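Local atomic coordinates of FMN-dependent NADH:quinone oxidoreductase 1 (Bacillus anthracis, PDB entry 3U7I), a protein that probably reduces quinones and cleaves the azo bond of aromatic azo compounds, drawing electrons from NADH through bound FMN. Residues S86-Q91 and K114-N119; L62-K67 and K80-M85; Q90-A95 and N175-E180; Q183-Q188 and K204-A209. All blocks are in the same frame, centred on the assembly; numbering follows the deposited sequence.

The flavodoxin-like fold wraps helices round a parallel sheet, and four contacts sample how one long helix and the last strand are secured. Contacts 1, 2 and 3 all draw on helix 76-94: near its start it meets helix 59-68, further on helix 111-120, and in its last part the close of helix 165-177. Centres of contacts 1 and 2 lie about 12 Å apart, those of contacts 1 and 3 about 11 Å, and the neighbours touch. Contact 4 stands apart, about 21 Å between centres from contact 3 and 37 Å from contact 2. It is the one near the predicted FMN site, with the side chains of V185 and V22 about 9 Å apart.

Contact 1. Residues S86-Q91 and K114-N119; sequences SEILQQ and KDYMDN
One water molecule ties I88 to Y116. It donates to I88 O at 2.6 Å and to Q91 OE1 at 2.9 Å, and accepts from Y116 OH at 2.8 Å, so three groups fix its place. No hydrogen bond joins the two segments directly; beyond the water, I88 and L89 pack on the phenol and on N119. A chi1 of -70° turns CG2 of I88 away from its own N and obliquely against the phenol, 3.6 Å from Y116 CE1, while I88 CD1 lies 3.6 Å from N119 OD1. In this flavodoxin-like fold the axes of 86-91 and 114-119, parts of helices 76-94 and 111-120, cross at -83°, and I88, Q91 and Y116 all touch I47 of the sheet. L89 adds a smaller touch, its CB 3.7 Å from N119 O. N119 ND2 donates to D115 O at 2.7 Å, with an N-H...O angle of 158°, and also to P55 O, whereas N119 OD1 is buried here without a polar partner.

Contact 2. Residues L62-K67 and K80-M85; sequences LSAWEK and KVTERM
W65, T82 and M85 supply most of the surface buried here, and A64 completes the set. The side chains of W65 and M85, a selenomethionine, cross at about a right angle, and the terminal methyl comes to the indole obliquely. That methyl makes the nearest approach, with M85 CE 3.5 Å from W65 CZ2 and 3.9 Å from W65 CH2. M85 SE sits 4.9 Å from the centroid of the six-membered ring of W65, 55° off the ring normal, an oblique form of the Met-aromatic contact. A bend at chi3 of 93° carries CE across to the benzenoid part of the indole.

T82 illustrates how a helix can divide the two ends of one small side chain. Its OG1 sits between the backbone N and the carbonyl carbon, folded back over its own helix, where the hydroxyl hydrogen-bonds to E78 O and Q79 O; the methyl is thereby left facing the other helix, with T82 CG2 3.5 Å from A64 CB. The CA atoms of A64 and T82, the nearest pair across the two segments, are 7.3 Å apart.

The segment axes cross at -83° and approach to 10.2 Å. L62 packs on K15 of the second subunit. Helix 59-68 thus lies athwart the early part of helix 76-94, where V81 and M85 also touch V61, while W65 and M85 further abut D118 of helix 111-120.

Contact 3. Residues Q90-A95 and N175-E180; sequences QQFKSA and NFLGIE
The phenyl ring of F92 projects from the last part of helix 76-94, and two methyl groups approach it obliquely: L177 CD1 lies 4.2 Å from F92 CE2, and I179 CD1 4.1 Å from F92 CZ. L177 and I179 lie on either side of G178 in a Schellman motif that ends helix 165-177 of this flavodoxin-like fold. G178, with a positive phi of 118°, is its C-prime residue; I179 N returns to F174 O, and G178 N makes a weak bond to N175 O. By reversing the chain there, the motif presents side chains from before and after the glycine to the same ring. The ring also stacks with Y98 and is bordered by Y116, I120, F174 and L138, so it is enclosed within the apolar core.

F92 reaches the two methyls with its CG anti to the backbone N (chi1 179°), coming from the direction opposite to I179. The contacts are of van der Waals kind and wholly apolar, joining segments 80 residues apart at their closest ends. In segment 90-95, Q91 O accepts from S94 N at 3.2 Å and from S94 OG at 2.7 Å, the hydroxyl tilted 21° from the carbonyl plane.

Contact 4. Residues Q183-Q188 and K204-A209; sequences QIVRAQ and KEVEEA
V185 packs against E205 and V206 where the outermost strand 181-187 of the flavodoxin-like parallel sheet is covered by the helix that follows it, 195-214; the axes of 183-187 and 204-209 run nearly antiparallel, at 161°. The dry part is compact: V185 CG1 lies 3.9 Å from both E205 CB and V206 CG1. V206 crosses V185 at about a right angle and also touches V26, H29 and F30 of helix 22-37. Further along, Q183 OE1 rests 3.6 Å from A209 CB while R212 NH2 donates to it.

The other side is joined by water. V185 hydrogen-bonds through its backbone to strand 143-149, whereas the backbone groups of I184 and R186 on the outer edge are linked through water to E205. Its side chain, extended beyond CG with chi1 at -68°, lays the carboxylate along this edge. One water connects Q183 NE2 and I184 O, each at 2.7 Å, to E205 OE2. A second links Q183 NE2 to E205 O, and a third donates to R186 O and, at a short distance, to E205 OE1. A fourth donates to E205 OE2 and accepts from R186 N at 2.8 Å.

Contact 1. Residues S86-Q91 and K114-N119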
loop_
_atom_site.group_PDB
_atom_site.type_symbol
_atom_site.label_atom_id
_atom_site.label_comp_id
_atom_site.label_asym_id
_atom_site.label_seq_id
_atom_site.Cartn_x
_atom_site.Cartn_y
_atom_site.Cartn_z
ATOM N N SER C 86 3.683 -19.655 4.391
ATOM C CA SER C 86 4.873 -20.407 4.018
ATOM C C SER C 86 4.846 -20.886 2.555
ATOM O O SER C 86 5.868 -20.809 1.853
ATOM C CB SER C 86 5.096 -21.584 4.958
ATOM O OG SER C 86 6.245 -22.306 4.538
ATOM N N GLU C 87 3.687 -21.387 2.107
ATOM C CA GLU C 87 3.483 -21.762 0.701
ATOM C C GLU C 87 3.798 -20.600 -0.221
ATOM O O GLU C 87 4.552 -20.749 -1.182
ATOM C CB GLU C 87 2.036 -22.179 0.431
ATOM C CG GLU C 87 1.630 -23.538 0.938
ATOM C CD GLU C 87 0.159 -23.839 0.653
ATOM O OE1 GLU C 87 -0.522 -22.982 0.038
ATOM O OE2 GLU C 87 -0.311 -24.935 1.041
ATOM N N ILE C 88 3.194 -19.445 0.061
ATOM C CA ILE C 88 3.391 -18.247 -0.755
ATOM C C ILE C 88 4.862 -17.792 -0.812
ATOM O O ILE C 88 5.360 -17.415 -1.874
ATOM C CB ILE C 88 2.504 -17.076 -0.267
ATOM C CG1 ILE C 88 1.030 -17.357 -0.580
ATOM C CG2 ILE C 88 2.953 -15.783 -0.915
ATOM C CD1 ILE C 88 0.068 -16.362 0.030
ATOM N N LEU C 89 5.547 -17.835 0.330
ATOM C CA LEU C 89 6.958 -17.464 0.415
ATOM C C LEU C 89 7.841 -18.425 -0.366
ATOM O O LEU C 89 8.736 -18.000 -1.096
ATOM C CB LEU C 89 7.414 -17.433 1.880
ATOM C CG LEU C 89 8.914 -17.300 2.144
ATOM C CD1 LEU C 89 9.466 -15.979 1.608
ATOM C CD2 LEU C 89 9.182 -17.432 3.630
ATOM N N GLN C 90 7.595 -19.722 -0.208
ATOM C CA GLN C 90 8.426 -20.720 -0.882
ATOM C C GLN C 90 8.214 -20.703 -2.399
ATOM O O GLN C 90 9.155 -20.937 -3.161
ATOM C CB GLN C 90 8.245 -22.112 -0.268
ATOM C CG GLN C 90 8.713 -22.174 1.184
ATOM C CD GLN C 90 10.173 -21.751 1.364
ATOM O OE1 GLN C 90 11.052 -22.164 0.598
ATOM N NE2 GLN C 90 10.438 -20.935 2.386
ATOM N N GLN C 91 6.994 -20.388 -2.834
ATOM C CA GLN C 91 6.726 -20.168 -4.262
ATOM C C GLN C 91 7.518 -18.958 -4.798
ATOM O O GLN C 91 8.171 -19.038 -5.842
ATOM C CB GLN C 91 5.224 -20.007 -4.523
ATOM C CG GLN C 91 4.866 -19.635 -5.965
ATOM C CD GLN C 91 3.368 -19.411 -6.177
ATOM O OE1 GLN C 91 2.729 -18.627 -5.461
ATOM N NE2 GLN C 91 2.804 -20.104 -7.162
ATOM N N LYS C 114 0.232 -5.235 -1.105
ATOM C CA LYS C 114 0.844 -5.024 0.208
ATOM C C LYS C 114 0.786 -6.308 1.041
ATOM O O LYS C 114 1.791 -6.699 1.633
ATOM C CB LYS C 114 0.187 -3.862 0.964
ATOM C CG LYS C 114 0.844 -3.563 2.317
ATOM C CD LYS C 114 2.375 -3.536 2.201
ATOM C CE LYS C 114 3.069 -2.919 3.436
ATOM N NZ LYS C 114 2.709 -3.554 4.733
ATOM N N ASP C 115 -0.377 -6.966 1.086
ATOM C CA ASP C 115 -0.498 -8.244 1.788
ATOM C C ASP C 115 0.504 -9.255 1.234
ATOM O O ASP C 115 1.102 -10.030 1.990
ATOM C CB ASP C 115 -1.898 -8.837 1.649
ATOM C CG ASP C 115 -2.926 -8.090 2.451
ATOM O OD1 ASP C 115 -2.541 -7.380 3.402
ATOM O OD2 ASP C 115 -4.123 -8.234 2.140
ATOM N N TYR C 116 0.669 -9.260 -0.086
ATOM C CA TYR C 116 1.621 -10.179 -0.706
ATOM C C TYR C 116 3.047 -9.843 -0.263
ATOM O O TYR C 116 3.831 -10.743 0.052
ATOM C CB TYR C 116 1.500 -10.166 -2.237
ATOM C CG TYR C 116 2.387 -11.186 -2.922
ATOM C CD1 TYR C 116 2.015 -12.527 -2.998
ATOM C CD2 TYR C 116 3.601 -10.808 -3.484
ATOM C CE1 TYR C 116 2.840 -13.469 -3.632
ATOM C CE2 TYR C 116 4.435 -11.743 -4.111
ATOM C CZ TYR C 116 4.050 -13.058 -4.186
ATOM O OH TYR C 116 4.885 -13.967 -4.814
HETATM N N MSE C 117 3.384 -8.557 -0.229
HETATM C CA MSE C 117 4.705 -8.156 0.249
HETATM C C MSE C 117 4.891 -8.654 1.676
HETATM O O MSE C 117 5.984 -9.066 2.053
HETATM C CB MSE C 117 4.905 -6.632 0.191
HETATM C CG MSE C 117 4.799 -6.008 -1.210
HETATM SE SE MSE C 117 6.045 -6.773 -2.486
HETATM C CE MSE C 117 7.707 -6.394 -1.514
ATOM N N ASP C 118 3.817 -8.630 2.460
ATOM C CA ASP C 118 3.880 -9.059 3.863
ATOM C C ASP C 118 4.119 -10.578 4.011
ATOM O O ASP C 118 4.564 -11.050 5.068
ATOM C CB ASP C 118 2.625 -8.620 4.642
ATOM C CG ASP C 118 2.532 -7.111 4.818
ATOM O OD1 ASP C 118 3.573 -6.411 4.697
ATOM O OD2 ASP C 118 1.404 -6.617 5.074
ATOM N N ASN C 119 3.818 -11.328 2.952
ATOM C CA ASN C 119 4.050 -12.778 2.904
ATOM C C ASN C 119 5.476 -13.152 2.479
ATOM O O ASN C 119 6.011 -14.177 2.905
ATOM C CB ASN C 119 3.062 -13.442 1.941
ATOM C CG ASN C 119 1.701 -13.690 2.569
ATOM O OD1 ASN C 119 1.403 -14.807 2.989
ATOM N ND2 ASN C 119 0.864 -12.651 2.622
HETATM O O HOH W 1 4.211 -16.598 -4.033
#

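Contact 2. Residues L62-K67 and K80-M85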
loop_
_atom_site.group_PDB
_atom_site.type_symbol
_atom_site.label_atom_id
_atom_site.label_comp_id
_atom_site.label_asym_id
_atom_site.label_seq_id
_atom_site.Cartn_x
_atom_site.Cartn_y
_atom_site.Cartn_z
ATOM N N LEU C 62 0.054 -12.099 13.875
ATOM C CA LEU C 62 0.997 -11.511 14.827
ATOM C C LEU C 62 1.159 -12.419 16.048
ATOM O O LEU C 62 2.258 -12.570 16.587
ATOM C CB LEU C 62 0.540 -10.111 15.250
ATOM C CG LEU C 62 0.484 -9.069 14.131
ATOM C CD1 LEU C 62 -0.183 -7.772 14.599
ATOM C CD2 LEU C 62 1.879 -8.807 13.626
ATOM N N SER C 63 0.054 -13.025 16.469
ATOM C CA SER C 63 0.075 -14.022 17.533
ATOM C C SER C 63 0.884 -15.270 17.130
ATOM O O SER C 63 1.723 -15.760 17.892
ATOM C CB SER C 63 -1.361 -14.409 17.900
ATOM O OG SER C 63 -1.389 -15.505 18.793
ATOM N N ALA C 64 0.617 -15.781 15.933
ATOM C CA ALA C 64 1.322 -16.941 15.410
ATOM C C ALA C 64 2.815 -16.658 15.382
ATOM O O ALA C 64 3.629 -17.467 15.842
ATOM C CB ALA C 64 0.820 -17.277 14.022
ATOM N N TRP C 65 3.168 -15.495 14.848
ATOM C CA TRP C 65 4.564 -15.109 14.697
ATOM C C TRP C 65 5.285 -14.963 16.035
ATOM O O TRP C 65 6.442 -15.357 16.173
ATOM C CB TRP C 65 4.669 -13.828 13.869
ATOM C CG TRP C 65 4.514 -14.076 12.393
ATOM C CD1 TRP C 65 4.482 -15.290 11.768
ATOM C CD2 TRP C 65 4.374 -13.089 11.360
ATOM N NE1 TRP C 65 4.333 -15.123 10.412
ATOM C CE2 TRP C 65 4.265 -13.782 10.133
ATOM C CE3 TRP C 65 4.327 -11.690 11.352
ATOM C CZ2 TRP C 65 4.115 -13.121 8.906
ATOM C CZ3 TRP C 65 4.180 -11.036 10.128
ATOM C CH2 TRP C 65 4.075 -11.753 8.927
ATOM N N GLU C 66 4.595 -14.405 17.021
ATOM C CA GLU C 66 5.176 -14.238 18.344
ATOM C C GLU C 66 5.441 -15.585 19.003
ATOM O O GLU C 66 6.469 -15.772 19.657
ATOM C CB GLU C 66 4.248 -13.405 19.226
ATOM C CG GLU C 66 4.780 -13.173 20.621
ATOM C CD GLU C 66 3.700 -12.700 21.560
ATOM O OE1 GLU C 66 2.567 -13.227 21.469
ATOM O OE2 GLU C 66 3.976 -11.796 22.380
ATOM N N LYS C 67 4.505 -16.518 18.834
ATOM C CA LYS C 67 4.649 -17.868 19.374
ATOM C C LYS C 67 5.787 -18.626 18.688
ATOM O O LYS C 67 6.593 -19.289 19.344
ATOM C CB LYS C 67 3.341 -18.651 19.227
ATOM C CG LYS C 67 2.179 -18.095 20.033
ATOM C CD LYS C 67 0.977 -19.022 19.916
ATOM C CE LYS C 67 -0.196 -18.541 20.748
ATOM N NZ LYS C 67 -1.410 -19.357 20.473
ATOM N N LYS C 80 -2.810 -23.001 10.438
ATOM C CA LYS C 80 -3.373 -22.984 9.092
ATOM C C LYS C 80 -2.975 -21.737 8.291
ATOM O O LYS C 80 -2.630 -21.836 7.109
ATOM C CB LYS C 80 -4.896 -23.125 9.155
ATOM C CG LYS C 80 -5.601 -23.058 7.811
ATOM C CD LYS C 80 -7.083 -22.745 7.997
ATOM C CE LYS C 80 -7.731 -22.248 6.705
ATOM N NZ LYS C 80 -9.103 -21.694 6.922
ATOM N N VAL C 81 -3.017 -20.566 8.922
ATOM C CA VAL C 81 -2.646 -19.341 8.210
ATOM C C VAL C 81 -1.146 -19.275 7.897
ATOM O O VAL C 81 -0.770 -18.921 6.778
ATOM C CB VAL C 81 -3.140 -18.043 8.919
ATOM C CG1 VAL C 81 -2.505 -17.897 10.297
ATOM C CG2 VAL C 81 -2.860 -16.812 8.043
ATOM N N THR C 82 -0.299 -19.641 8.864
ATOM C CA THR C 82 1.162 -19.639 8.654
ATOM C C THR C 82 1.647 -20.669 7.618
ATOM O O THR C 82 2.649 -20.444 6.926
ATOM C CB THR C 82 1.970 -19.796 9.985
ATOM O OG1 THR C 82 1.526 -20.954 10.700
ATOM C CG2 THR C 82 1.815 -18.555 10.871
ATOM N N GLU C 83 0.943 -21.794 7.517
ATOM C CA GLU C 83 1.235 -22.788 6.487
ATOM C C GLU C 83 1.009 -22.214 5.087
ATOM O O GLU C 83 1.810 -22.440 4.177
ATOM C CB GLU C 83 0.396 -24.052 6.699
ATOM C CG GLU C 83 0.973 -24.989 7.755
ATOM C CD GLU C 83 -0.026 -26.028 8.255
ATOM O OE1 GLU C 83 -1.051 -26.259 7.571
ATOM O OE2 GLU C 83 0.220 -26.608 9.339
ATOM N N ARG C 84 -0.076 -21.460 4.924
ATOM C CA ARG C 84 -0.361 -20.783 3.659
ATOM C C ARG C 84 0.655 -19.656 3.360
ATOM O O ARG C 84 1.100 -19.497 2.213
ATOM C CB ARG C 84 -1.804 -20.255 3.652
ATOM C CG ARG C 84 -2.179 -19.459 2.415
ATOM C CD ARG C 84 -1.965 -20.257 1.134
ATOM N NE ARG C 84 -2.241 -19.423 -0.033
ATOM C CZ ARG C 84 -1.736 -19.625 -1.249
ATOM N NH1 ARG C 84 -0.909 -20.643 -1.472
ATOM N NH2 ARG C 84 -2.047 -18.793 -2.237
HETATM N N MSE C 85 1.022 -18.876 4.378
HETATM C CA MSE C 85 2.059 -17.856 4.202
HETATM C C MSE C 85 3.384 -18.503 3.798
HETATM O O MSE C 85 4.109 -17.978 2.948
HETATM C CB MSE C 85 2.222 -17.015 5.470
HETATM C CG MSE C 85 0.958 -16.270 5.844
HETATM SE SE MSE C 85 1.213 -15.095 7.374
HETATM C CE MSE C 85 1.650 -13.429 6.434
#

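Contact 3. Residues Q90-A95 and N175-E180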
loop_
_atom_site.group_PDB
_atom_site.type_symbol
_atom_site.label_atom_id
_atom_site.label_comp_id
_atom_site.label_asym_id
_atom_site.label_seq_id
_atom_site.Cartn_x
_atom_site.Cartn_y
_atom_site.Cartn_z
ATOM N N GLN C 90 7.595 -19.722 -0.208
ATOM C CA GLN C 90 8.426 -20.720 -0.882
ATOM C C GLN C 90 8.214 -20.703 -2.399
ATOM O O GLN C 90 9.155 -20.937 -3.161
ATOM C CB GLN C 90 8.245 -22.112 -0.268
ATOM C CG GLN C 90 8.713 -22.174 1.184
ATOM C CD GLN C 90 10.173 -21.751 1.364
ATOM O OE1 GLN C 90 11.052 -22.164 0.598
ATOM N NE2 GLN C 90 10.438 -20.935 2.386
ATOM N N GLN C 91 6.994 -20.388 -2.834
ATOM C CA GLN C 91 6.726 -20.168 -4.262
ATOM C C GLN C 91 7.518 -18.958 -4.798
ATOM O O GLN C 91 8.171 -19.038 -5.842
ATOM C CB GLN C 91 5.224 -20.007 -4.523
ATOM C CG GLN C 91 4.866 -19.635 -5.965
ATOM C CD GLN C 91 3.368 -19.411 -6.177
ATOM O OE1 GLN C 91 2.729 -18.627 -5.461
ATOM N NE2 GLN C 91 2.804 -20.104 -7.162
ATOM N N PHE C 92 7.460 -17.841 -4.077
ATOM C CA PHE C 92 8.252 -16.657 -4.426
ATOM C C PHE C 92 9.762 -16.974 -4.540
ATOM O O PHE C 92 10.418 -16.595 -5.511
ATOM C CB PHE C 92 7.988 -15.506 -3.427
ATOM C CG PHE C 92 8.781 -14.264 -3.717
ATOM C CD1 PHE C 92 8.341 -13.350 -4.669
ATOM C CD2 PHE C 92 9.971 -14.020 -3.062
ATOM C CE1 PHE C 92 9.076 -12.209 -4.952
ATOM C CE2 PHE C 92 10.716 -12.882 -3.343
ATOM C CZ PHE C 92 10.269 -11.976 -4.288
ATOM N N LYS C 93 10.316 -17.666 -3.553
ATOM C CA LYS C 93 11.748 -17.969 -3.566
ATOM C C LYS C 93 12.162 -18.896 -4.710
ATOM O O LYS C 93 13.329 -18.927 -5.099
ATOM C CB LYS C 93 12.197 -18.544 -2.213
ATOM C CG LYS C 93 12.162 -17.519 -1.078
ATOM C CD LYS C 93 12.670 -18.086 0.248
ATOM C CE LYS C 93 14.147 -18.443 0.171
ATOM N NZ LYS C 93 14.659 -18.937 1.476
ATOM N N SER C 94 11.206 -19.651 -5.252
ATOM C CA SER C 94 11.530 -20.688 -6.238
ATOM C C SER C 94 11.702 -20.121 -7.641
ATOM O O SER C 94 12.251 -20.791 -8.513
ATOM C CB SER C 94 10.444 -21.764 -6.266
ATOM O OG SER C 94 9.266 -21.270 -6.886
ATOM N N ALA C 95 11.212 -18.894 -7.841
ATOM C CA ALA C 95 11.233 -18.210 -9.136
ATOM C C ALA C 95 12.463 -17.306 -9.306
ATOM O O ALA C 95 12.899 -16.657 -8.355
ATOM C CB ALA C 95 9.957 -17.383 -9.298
ATOM N N ASN C 175 14.892 -4.222 -4.924
ATOM C CA ASN C 175 16.329 -3.943 -4.908
ATOM C C ASN C 175 16.924 -4.305 -3.550
ATOM O O ASN C 175 18.011 -4.896 -3.452
ATOM C CB ASN C 175 16.643 -2.491 -5.260
ATOM C CG ASN C 175 18.137 -2.258 -5.439
ATOM O OD1 ASN C 175 18.663 -2.346 -6.552
ATOM N ND2 ASN C 175 18.828 -1.969 -4.341
ATOM N N PHE C 176 16.189 -3.958 -2.500
ATOM C CA PHE C 176 16.564 -4.361 -1.154
ATOM C C PHE C 176 16.746 -5.882 -1.042
ATOM O O PHE C 176 17.756 -6.353 -0.523
ATOM C CB PHE C 176 15.536 -3.861 -0.140
ATOM C CG PHE C 176 15.718 -4.433 1.227
ATOM C CD1 PHE C 176 16.890 -4.201 1.936
ATOM C CD2 PHE C 176 14.717 -5.199 1.808
ATOM C CE1 PHE C 176 17.065 -4.729 3.206
ATOM C CE2 PHE C 176 14.883 -5.730 3.077
ATOM C CZ PHE C 176 16.062 -5.495 3.776
ATOM N N LEU C 177 15.767 -6.646 -1.525
ATOM C CA LEU C 177 15.833 -8.102 -1.468
ATOM C C LEU C 177 17.012 -8.651 -2.268
ATOM O O LEU C 177 17.463 -9.769 -2.025
ATOM C CB LEU C 177 14.519 -8.734 -1.955
ATOM C CG LEU C 177 13.293 -8.478 -1.070
ATOM C CD1 LEU C 177 12.077 -9.314 -1.513
ATOM C CD2 LEU C 177 13.632 -8.732 0.406
ATOM N N GLY C 178 17.505 -7.858 -3.218
ATOM C CA GLY C 178 18.615 -8.260 -4.071
ATOM C C GLY C 178 18.258 -8.325 -5.547
ATOM O O GLY C 178 19.106 -8.607 -6.400
ATOM N N ILE C 179 16.991 -8.074 -5.852
ATOM C CA ILE C 179 16.515 -8.133 -7.232
ATOM C C ILE C 179 16.742 -6.763 -7.884
ATOM O O ILE C 179 15.971 -5.816 -7.691
ATOM C CB ILE C 179 15.031 -8.619 -7.305
ATOM C CG1 ILE C 179 14.876 -9.950 -6.548
ATOM C CG2 ILE C 179 14.562 -8.729 -8.751
ATOM C CD1 ILE C 179 13.454 -10.334 -6.229
ATOM N N GLU C 180 17.833 -6.665 -8.633
ATOM C CA GLU C 180 18.296 -5.389 -9.150
ATOM C C GLU C 180 17.987 -5.202 -10.628
ATOM O O GLU C 180 18.042 -4.082 -11.140
ATOM C CB GLU C 180 19.792 -5.244 -8.894
ATOM C CG GLU C 180 20.137 -5.302 -7.420
ATOM C CD GLU C 180 21.586 -4.988 -7.145
ATOM O OE1 GLU C 180 22.434 -5.267 -8.023
ATOM O OE2 GLU C 180 21.874 -4.459 -6.050
#

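Contact 4. Residues Q183-Q188 and K204-A209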
loop_
_atom_site.group_PDB
_atom_site.type_symbol
_atom_site.label_atom_id
_atom_site.label_comp_id
_atom_site.label_asym_id
_atom_site.label_seq_id
_atom_site.Cartn_x
_atom_site.Cartn_y
_atom_site.Cartn_z
ATOM N N GLN C 183 12.425 -3.712 -14.543
ATOM C CA GLN C 183 11.840 -2.898 -15.591
ATOM C C GLN C 183 10.373 -2.693 -15.289
ATOM O O GLN C 183 9.686 -3.608 -14.836
ATOM C CB GLN C 183 11.973 -3.552 -16.961
ATOM C CG GLN C 183 11.142 -2.841 -18.031
ATOM C CD GLN C 183 11.411 -3.340 -19.428
ATOM O OE1 GLN C 183 11.948 -4.436 -19.619
ATOM N NE2 GLN C 183 11.052 -2.531 -20.424
ATOM N N ILE C 184 9.896 -1.480 -15.520
ATOM C CA ILE C 184 8.466 -1.227 -15.506
ATOM C C ILE C 184 7.976 -0.770 -16.889
ATOM O O ILE C 184 8.554 0.130 -17.519
ATOM C CB ILE C 184 8.050 -0.225 -14.401
ATOM C CG1 ILE C 184 6.542 0.026 -14.471
ATOM C CG2 ILE C 184 8.855 1.076 -14.511
ATOM C CD1 ILE C 184 5.961 0.690 -13.251
ATOM N N VAL C 185 6.926 -1.425 -17.368
ATOM C CA VAL C 185 6.233 -0.974 -18.560
ATOM C C VAL C 185 4.979 -0.204 -18.121
ATOM O O VAL C 185 4.120 -0.741 -17.419
ATOM C CB VAL C 185 5.878 -2.149 -19.479
ATOM C CG1 VAL C 185 5.028 -1.671 -20.658
ATOM C CG2 VAL C 185 7.161 -2.853 -19.970
ATOM N N ARG C 186 4.904 1.064 -18.516
ATOM C CA ARG C 186 3.791 1.928 -18.139
ATOM C C ARG C 186 2.788 2.087 -19.277
ATOM O O ARG C 186 3.010 2.860 -20.217
ATOM C CB ARG C 186 4.301 3.308 -17.710
ATOM C CG ARG C 186 5.170 3.301 -16.464
ATOM C CD ARG C 186 5.503 4.723 -16.020
ATOM N NE ARG C 186 6.337 4.728 -14.820
ATOM C CZ ARG C 186 7.642 4.480 -14.820
ATOM N NH1 ARG C 186 8.274 4.199 -15.953
ATOM N NH2 ARG C 186 8.319 4.510 -13.685
ATOM N N ALA C 187 1.683 1.351 -19.190
ATOM C CA ALA C 187 0.569 1.556 -20.102
ATOM C C ALA C 187 -0.213 2.743 -19.553
ATOM O O ALA C 187 -1.329 2.594 -19.048
ATOM C CB ALA C 187 -0.298 0.323 -20.168
ATOM N N GLN C 188 0.392 3.922 -19.655
ATOM C CA GLN C 188 -0.096 5.117 -18.982
ATOM C C GLN C 188 -0.946 6.003 -19.887
ATOM O O GLN C 188 -0.927 5.868 -21.115
ATOM C CB GLN C 188 1.091 5.923 -18.459
ATOM C CG GLN C 188 2.110 6.253 -19.545
ATOM C CD GLN C 188 3.304 7.021 -19.012
ATOM O OE1 GLN C 188 3.426 7.233 -17.805
ATOM N NE2 GLN C 188 4.189 7.446 -19.910
ATOM N N LYS C 204 4.482 -3.106 -27.714
ATOM C CA LYS C 204 5.836 -3.086 -28.258
ATOM C C LYS C 204 6.889 -3.229 -27.166
ATOM O O LYS C 204 7.848 -3.994 -27.309
ATOM C CB LYS C 204 6.107 -1.816 -29.059
ATOM C CG LYS C 204 7.424 -1.872 -29.833
ATOM C CD LYS C 204 8.041 -0.489 -29.999
ATOM C CE LYS C 204 9.478 -0.575 -30.502
ATOM N NZ LYS C 204 10.202 0.726 -30.350
ATOM N N GLU C 205 6.711 -2.488 -26.079
ATOM C CA GLU C 205 7.621 -2.572 -24.939
ATOM C C GLU C 205 7.676 -3.957 -24.296
ATOM O O GLU C 205 8.749 -4.405 -23.869
ATOM C CB GLU C 205 7.230 -1.558 -23.868
ATOM C CG GLU C 205 7.429 -0.123 -24.256
ATOM C CD GLU C 205 7.392 0.778 -23.043
ATOM O OE1 GLU C 205 6.629 1.769 -23.066
ATOM O OE2 GLU C 205 8.122 0.487 -22.064
ATOM N N VAL C 206 6.529 -4.630 -24.201
ATOM C CA VAL C 206 6.510 -5.943 -23.554
ATOM C C VAL C 206 7.009 -7.052 -24.480
ATOM O O VAL C 206 7.404 -8.125 -24.014
ATOM C CB VAL C 206 5.128 -6.308 -22.962
ATOM C CG1 VAL C 206 4.809 -5.407 -21.766
ATOM C CG2 VAL C 206 4.043 -6.224 -24.026
ATOM N N GLU C 207 6.987 -6.798 -25.787
ATOM C CA GLU C 207 7.674 -7.678 -26.730
ATOM C C GLU C 207 9.181 -7.589 -26.505
ATOM O O GLU C 207 9.863 -8.601 -26.371
ATOM C CB GLU C 207 7.343 -7.306 -28.174
ATOM C CG GLU C 207 5.930 -7.617 -28.586
ATOM C CD GLU C 207 5.611 -7.100 -29.982
ATOM O OE1 GLU C 207 6.559 -6.745 -30.719
ATOM O OE2 GLU C 207 4.413 -7.043 -30.333
ATOM N N GLU C 208 9.696 -6.368 -26.473
ATOM C CA GLU C 208 11.108 -6.142 -26.205
ATOM C C GLU C 208 11.530 -6.715 -24.848
ATOM O O GLU C 208 12.635 -7.240 -24.715
ATOM C CB GLU C 208 11.422 -4.647 -26.293
ATOM C CG GLU C 208 11.225 -4.068 -27.687
ATOM C CD GLU C 208 11.042 -2.556 -27.688
ATOM O OE1 GLU C 208 10.354 -2.028 -26.782
ATOM O OE2 GLU C 208 11.578 -1.892 -28.604
ATOM N N ALA C 209 10.652 -6.616 -23.846
ATOM C CA ALA C 209 10.912 -7.186 -22.518
ATOM C C ALA C 209 10.933 -8.712 -22.551
ATOM O O ALA C 209 11.742 -9.345 -21.870
ATOM C CB ALA C 209 9.873 -6.697 -21.509
HETATM O O HOH W 2 9.976 -0.082 -19.847
HETATM O O HOH W 3 10.886 -3.232 -23.233
HETATM O O HOH W 4 6.850 2.431 -20.041
HETATM O O HOH W 5 4.180 1.997 -22.805
#